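Local coordinates for glucan-binding protein C, GbpC (PDB 5UQZ) that probably binds glucan at the surface of Streptococcus mutans and mediates both sucrose-independent and sucrose-dependent adherence, at residues N192-Y204 and Y307-N319. Numbering follows the deposited sequence.
Sequences NDKISVTMQIIFY and YKGEPFTFTVGGN
Met199 and Phe312 are a hydrogen-bonded pair between the antiparallel strands 194-204 and 312-319, a worked example of how one flexible side chain can touch two aromatic rings of the neighbouring strand on the same face of the sheet. From CB, the methionine turns CG between its own backbone N and carbonyl carbon (chi1 39°), which lays CG over one face of the Phe312 ring, 3.3 Å from Phe312 CE2. SD comes next, oblique to that ring but in the plane of the Phe314 ring at its edge, 3.9 Å from Phe314 CE2; both are Met-aromatic contacts. The bend at chi3 (-66°) then brings the terminal CE back to 3.9 Å from Phe312 CZ. Val197 CB covers a face of Phe314 in a CH-pi contact. On the opposite face of these two strands, Thr198 OG1 and Thr313 OG1 share a 2.8 Å hydrogen bond. Beyond the last bridge, Gln200 NE2 donates to Gly309 O at 2.7 Å, and Tyr307 OH reaches a lone pair of Ile201 O at 2.6 Å. Within the beta-supersandwich, strand 151-160 pairs with the far edge of 194-204 and strand 233-240 with that of 312-319, while strands 180-184 and 325-329 of the second sheet pack on the methionine-phenylalanine face, Phe329 stacking on Phe314.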
loop_
_atom_site.group_PDB
_atom_site.type_symbol
_atom_site.label_atom_id
_atom_site.label_comp_id
_atom_site.label_asym_id
_atom_site.label_seq_id
_atom_site.Cartn_x
_atom_site.Cartn_y
_atom_site.Cartn_z
ATOM N N ASN A 192 -12.567 -9.203 -15.295
ATOM C CA ASN A 192 -13.672 -8.337 -14.904
ATOM C C ASN A 192 -14.285 -8.636 -13.539
ATOM O O ASN A 192 -15.233 -7.945 -13.146
ATOM C CB ASN A 192 -14.767 -8.314 -15.974
ATOM C CG ASN A 192 -14.407 -7.517 -17.247
ATOM O OD1 ASN A 192 -14.944 -7.811 -18.317
ATOM N ND2 ASN A 192 -13.544 -6.490 -17.153
ATOM N N ASP A 193 -13.769 -9.589 -12.791
ATOM C CA ASP A 193 -14.192 -9.746 -11.400
ATOM C C ASP A 193 -13.243 -8.964 -10.501
ATOM O O ASP A 193 -12.135 -8.613 -10.895
ATOM C CB ASP A 193 -14.163 -11.231 -11.025
ATOM C CG ASP A 193 -15.157 -12.044 -11.859
ATOM O OD1 ASP A 193 -16.279 -11.553 -12.154
ATOM O OD2 ASP A 193 -14.837 -13.181 -12.253
ATOM N N LYS A 194 -13.690 -8.719 -9.269
ATOM C CA LYS A 194 -12.851 -7.960 -8.341
ATOM C C LYS A 194 -13.140 -8.429 -6.925
ATOM O O LYS A 194 -14.244 -8.911 -6.616
ATOM C CB LYS A 194 -13.080 -6.475 -8.466
ATOM C CG LYS A 194 -14.417 -6.018 -8.244
ATOM C CD LYS A 194 -14.570 -4.572 -8.827
ATOM C CE LYS A 194 -15.972 -4.071 -8.546
ATOM N NZ LYS A 194 -16.142 -2.640 -8.900
ATOM N N ILE A 195 -12.157 -8.224 -6.043
ATOM C CA ILE A 195 -12.404 -8.232 -4.614
ATOM C C ILE A 195 -12.789 -6.793 -4.258
ATOM O O ILE A 195 -12.063 -5.839 -4.603
ATOM C CB ILE A 195 -11.145 -8.671 -3.843
ATOM C CG1 ILE A 195 -10.853 -10.154 -4.099
ATOM C CG2 ILE A 195 -11.299 -8.422 -2.332
ATOM C CD1 ILE A 195 -9.520 -10.635 -3.537
ATOM N N SER A 196 -13.912 -6.637 -3.558
ATOM C CA SER A 196 -14.418 -5.317 -3.170
ATOM C C SER A 196 -14.762 -5.381 -1.692
ATOM O O SER A 196 -15.485 -6.294 -1.280
ATOM C CB SER A 196 -15.699 -5.030 -3.958
ATOM O OG SER A 196 -16.313 -3.863 -3.432
ATOM N N VAL A 197 -14.253 -4.422 -0.910
ATOM C CA VAL A 197 -14.499 -4.411 0.545
ATOM C C VAL A 197 -14.940 -2.996 0.929
ATOM O O VAL A 197 -14.202 -2.032 0.702
ATOM C CB VAL A 197 -13.227 -4.802 1.338
ATOM C CG1 VAL A 197 -13.479 -4.695 2.856
ATOM C CG2 VAL A 197 -12.788 -6.217 1.008
ATOM N N THR A 198 -16.107 -2.892 1.559
ATOM C CA THR A 198 -16.536 -1.639 2.148
ATOM C C THR A 198 -16.129 -1.627 3.620
ATOM O O THR A 198 -16.311 -2.614 4.343
ATOM C CB THR A 198 -18.062 -1.480 2.018
ATOM O OG1 THR A 198 -18.412 -1.431 0.639
ATOM C CG2 THR A 198 -18.567 -0.215 2.706
ATOM N N MET A 199 -15.578 -0.495 4.042
ATOM C CA MET A 199 -15.108 -0.342 5.406
ATOM C C MET A 199 -15.639 0.949 5.994
ATOM O O MET A 199 -15.886 1.933 5.286
ATOM C CB MET A 199 -13.629 -0.435 5.527
ATOM C CG MET A 199 -12.719 0.085 4.634
ATOM S SD MET A 199 -11.000 -0.666 4.951
ATOM C CE MET A 199 -10.659 -0.004 6.573
ATOM N N GLN A 200 -15.712 0.948 7.333
ATOM C CA GLN A 200 -16.011 2.176 8.057
ATOM C C GLN A 200 -15.239 2.142 9.359
ATOM O O GLN A 200 -15.278 1.128 10.076
ATOM C CB GLN A 200 -17.512 2.342 8.318
ATOM C CG GLN A 200 -17.808 3.664 8.953
ATOM C CD GLN A 200 -19.317 3.926 9.151
ATOM O OE1 GLN A 200 -20.135 3.007 9.074
ATOM N NE2 GLN A 200 -19.660 5.171 9.427
ATOM N N ILE A 201 -14.549 3.240 9.684
ATOM C CA ILE A 201 -13.712 3.351 10.887
ATOM C C ILE A 201 -14.346 4.337 11.846
ATOM O O ILE A 201 -14.738 5.443 11.447
ATOM C CB ILE A 201 -12.317 3.859 10.485
ATOM C CG1 ILE A 201 -11.642 2.920 9.476
ATOM C CG2 ILE A 201 -11.453 4.018 11.758
ATOM C CD1 ILE A 201 -10.376 3.530 8.830
ATOM N N ILE A 202 -14.428 3.948 13.121
ATOM C CA ILE A 202 -14.915 4.839 14.166
ATOM C C ILE A 202 -13.832 4.896 15.248
ATOM O O ILE A 202 -13.342 3.854 15.707
ATOM C CB ILE A 202 -16.242 4.335 14.772
ATOM C CG1 ILE A 202 -17.354 4.301 13.710
ATOM C CG2 ILE A 202 -16.661 5.248 15.919
ATOM C CD1 ILE A 202 -18.614 3.683 14.203
ATOM N N PHE A 203 -13.447 6.115 15.630
ATOM C CA PHE A 203 -12.501 6.330 16.716
ATOM C C PHE A 203 -13.273 6.703 17.975
ATOM O O PHE A 203 -14.252 7.434 17.907
ATOM C CB PHE A 203 -11.541 7.473 16.357
ATOM C CG PHE A 203 -10.759 7.230 15.080
ATOM C CD1 PHE A 203 -9.685 6.325 15.064
ATOM C CD2 PHE A 203 -11.083 7.892 13.905
ATOM C CE1 PHE A 203 -8.933 6.123 13.925
ATOM C CE2 PHE A 203 -10.316 7.706 12.773
ATOM C CZ PHE A 203 -9.250 6.835 12.762
ATOM N N TYR A 204 -12.778 6.277 19.143
ATOM C CA TYR A 204 -13.440 6.574 20.407
ATOM C C TYR A 204 -12.484 7.336 21.323
ATOM O O TYR A 204 -11.270 7.067 21.336
ATOM C CB TYR A 204 -13.863 5.270 21.153
ATOM C CG TYR A 204 -14.854 4.453 20.388
ATOM C CD1 TYR A 204 -14.471 3.628 19.338
ATOM C CD2 TYR A 204 -16.203 4.463 20.750
ATOM C CE1 TYR A 204 -15.397 2.870 18.645
ATOM C CE2 TYR A 204 -17.131 3.665 20.069
ATOM C CZ TYR A 204 -16.708 2.881 19.015
ATOM O OH TYR A 204 -17.587 2.072 18.333
ATOM N N TYR A 307 -11.101 12.072 5.819
ATOM C CA TYR A 307 -12.015 11.039 6.264
ATOM C C TYR A 307 -13.035 11.657 7.204
ATOM O O TYR A 307 -12.690 12.217 8.260
ATOM C CB TYR A 307 -11.223 9.923 6.963
ATOM C CG TYR A 307 -12.144 8.825 7.473
ATOM C CD1 TYR A 307 -12.925 8.095 6.587
ATOM C CD2 TYR A 307 -12.286 8.560 8.845
ATOM C CE1 TYR A 307 -13.832 7.139 7.047
ATOM C CE2 TYR A 307 -13.147 7.612 9.302
ATOM C CZ TYR A 307 -13.911 6.901 8.426
ATOM O OH TYR A 307 -14.817 5.958 8.849
ATOM N N LYS A 308 -14.306 11.555 6.808
ATOM C CA LYS A 308 -15.396 12.227 7.525
ATOM C C LYS A 308 -16.217 11.237 8.350
ATOM O O LYS A 308 -17.273 11.594 8.871
ATOM C CB LYS A 308 -16.290 12.954 6.528
ATOM C CG LYS A 308 -15.504 14.108 5.868
ATOM C CD LYS A 308 -16.395 14.827 4.823
ATOM C CE LYS A 308 -15.606 15.921 4.128
ATOM N NZ LYS A 308 -16.372 16.724 3.127
ATOM N N GLY A 309 -15.760 10.004 8.474
ATOM C CA GLY A 309 -16.481 9.039 9.284
ATOM C C GLY A 309 -17.476 8.194 8.537
ATOM O O GLY A 309 -18.138 7.383 9.169
ATOM N N GLU A 310 -17.509 8.250 7.245
ATOM C CA GLU A 310 -18.493 7.550 6.439
ATOM C C GLU A 310 -17.848 6.407 5.663
ATOM O O GLU A 310 -16.634 6.405 5.427
ATOM C CB GLU A 310 -19.111 8.579 5.488
ATOM C CG GLU A 310 -19.850 9.680 6.281
ATOM C CD GLU A 310 -21.223 10.038 5.744
ATOM O OE1 GLU A 310 -21.738 9.477 4.741
ATOM O OE2 GLU A 310 -21.811 10.946 6.350
ATOM N N PRO A 311 -18.621 5.413 5.250
ATOM C CA PRO A 311 -17.999 4.219 4.606
ATOM C C PRO A 311 -17.299 4.563 3.286
ATOM O O PRO A 311 -17.644 5.528 2.569
ATOM C CB PRO A 311 -19.203 3.299 4.348
ATOM C CG PRO A 311 -20.210 3.729 5.406
ATOM C CD PRO A 311 -20.068 5.239 5.526
ATOM N N PHE A 312 -16.304 3.739 2.983
ATOM C CA PHE A 312 -15.594 3.812 1.720
ATOM C C PHE A 312 -15.294 2.389 1.285
ATOM O O PHE A 312 -15.373 1.465 2.078
ATOM C CB PHE A 312 -14.319 4.678 1.851
ATOM C CG PHE A 312 -13.369 4.212 2.881
ATOM C CD1 PHE A 312 -13.546 4.605 4.220
ATOM C CD2 PHE A 312 -12.302 3.374 2.560
ATOM C CE1 PHE A 312 -12.674 4.166 5.229
ATOM C CE2 PHE A 312 -11.427 2.958 3.571
ATOM C CZ PHE A 312 -11.626 3.347 4.896
ATOM N N THR A 313 -14.949 2.216 0.007
ATOM C CA THR A 313 -14.801 0.864 -0.540
ATOM C C THR A 313 -13.523 0.759 -1.347
ATOM O O THR A 313 -13.287 1.575 -2.240
ATOM C CB THR A 313 -15.996 0.551 -1.448
ATOM O OG1 THR A 313 -17.198 0.661 -0.681
ATOM C CG2 THR A 313 -15.899 -0.856 -2.043
ATOM N N PHE A 314 -12.704 -0.249 -1.081
ATOM C CA PHE A 314 -11.549 -0.500 -1.930
ATOM C C PHE A 314 -11.813 -1.714 -2.798
ATOM O O PHE A 314 -12.568 -2.628 -2.410
ATOM C CB PHE A 314 -10.256 -0.647 -1.134
ATOM C CG PHE A 314 -10.141 -1.884 -0.248
ATOM C CD1 PHE A 314 -9.700 -3.095 -0.808
ATOM C CD2 PHE A 314 -10.380 -1.808 1.103
ATOM C CE1 PHE A 314 -9.546 -4.218 -0.009
ATOM C CE2 PHE A 314 -10.214 -2.955 1.908
ATOM C CZ PHE A 314 -9.785 -4.157 1.357
ATOM N N THR A 315 -11.216 -1.707 -3.991
ATOM C CA THR A 315 -11.353 -2.838 -4.888
ATOM C C THR A 315 -10.025 -3.177 -5.537
ATOM O O THR A 315 -9.150 -2.318 -5.714
ATOM C CB THR A 315 -12.430 -2.654 -6.002
ATOM O OG1 THR A 315 -11.977 -1.698 -6.953
ATOM C CG2 THR A 315 -13.755 -2.162 -5.437
ATOM N N VAL A 316 -9.897 -4.432 -5.937
ATOM C CA VAL A 316 -8.753 -4.893 -6.708
ATOM C C VAL A 316 -9.244 -5.936 -7.688
ATOM O O VAL A 316 -10.006 -6.848 -7.318
ATOM C CB VAL A 316 -7.599 -5.410 -5.806
ATOM C CG1 VAL A 316 -8.065 -6.515 -4.847
ATOM C CG2 VAL A 316 -6.425 -5.852 -6.640
ATOM N N GLY A 317 -8.817 -5.822 -8.942
ATOM C CA GLY A 317 -9.236 -6.785 -9.953
ATOM C C GLY A 317 -8.411 -6.596 -11.205
ATOM O O GLY A 317 -7.569 -5.708 -11.291
ATOM N N GLY A 318 -8.663 -7.464 -12.185
ATOM C CA GLY A 318 -7.983 -7.384 -13.471
ATOM C C GLY A 318 -6.961 -8.468 -13.737
ATOM O O GLY A 318 -6.438 -8.533 -14.856
ATOM N N ASN A 319 -6.643 -9.319 -12.757
ATOM C CA ASN A 319 -5.714 -10.413 -13.014
ATOM C C ASN A 319 -6.324 -11.396 -13.994
ATOM O O ASN A 319 -7.551 -11.580 -14.046
ATOM C CB ASN A 319 -5.474 -11.222 -11.731
ATOM C CG ASN A 319 -4.549 -10.516 -10.773
ATOM O OD1 ASN A 319 -4.393 -9.274 -10.837
ATOM N ND2 ASN A 319 -4.008 -11.226 -9.812
HETATM O O HOH W 1 -9.693 -10.231 -12.667
HETATM O O HOH W 2 -13.984 -0.730 -8.575
#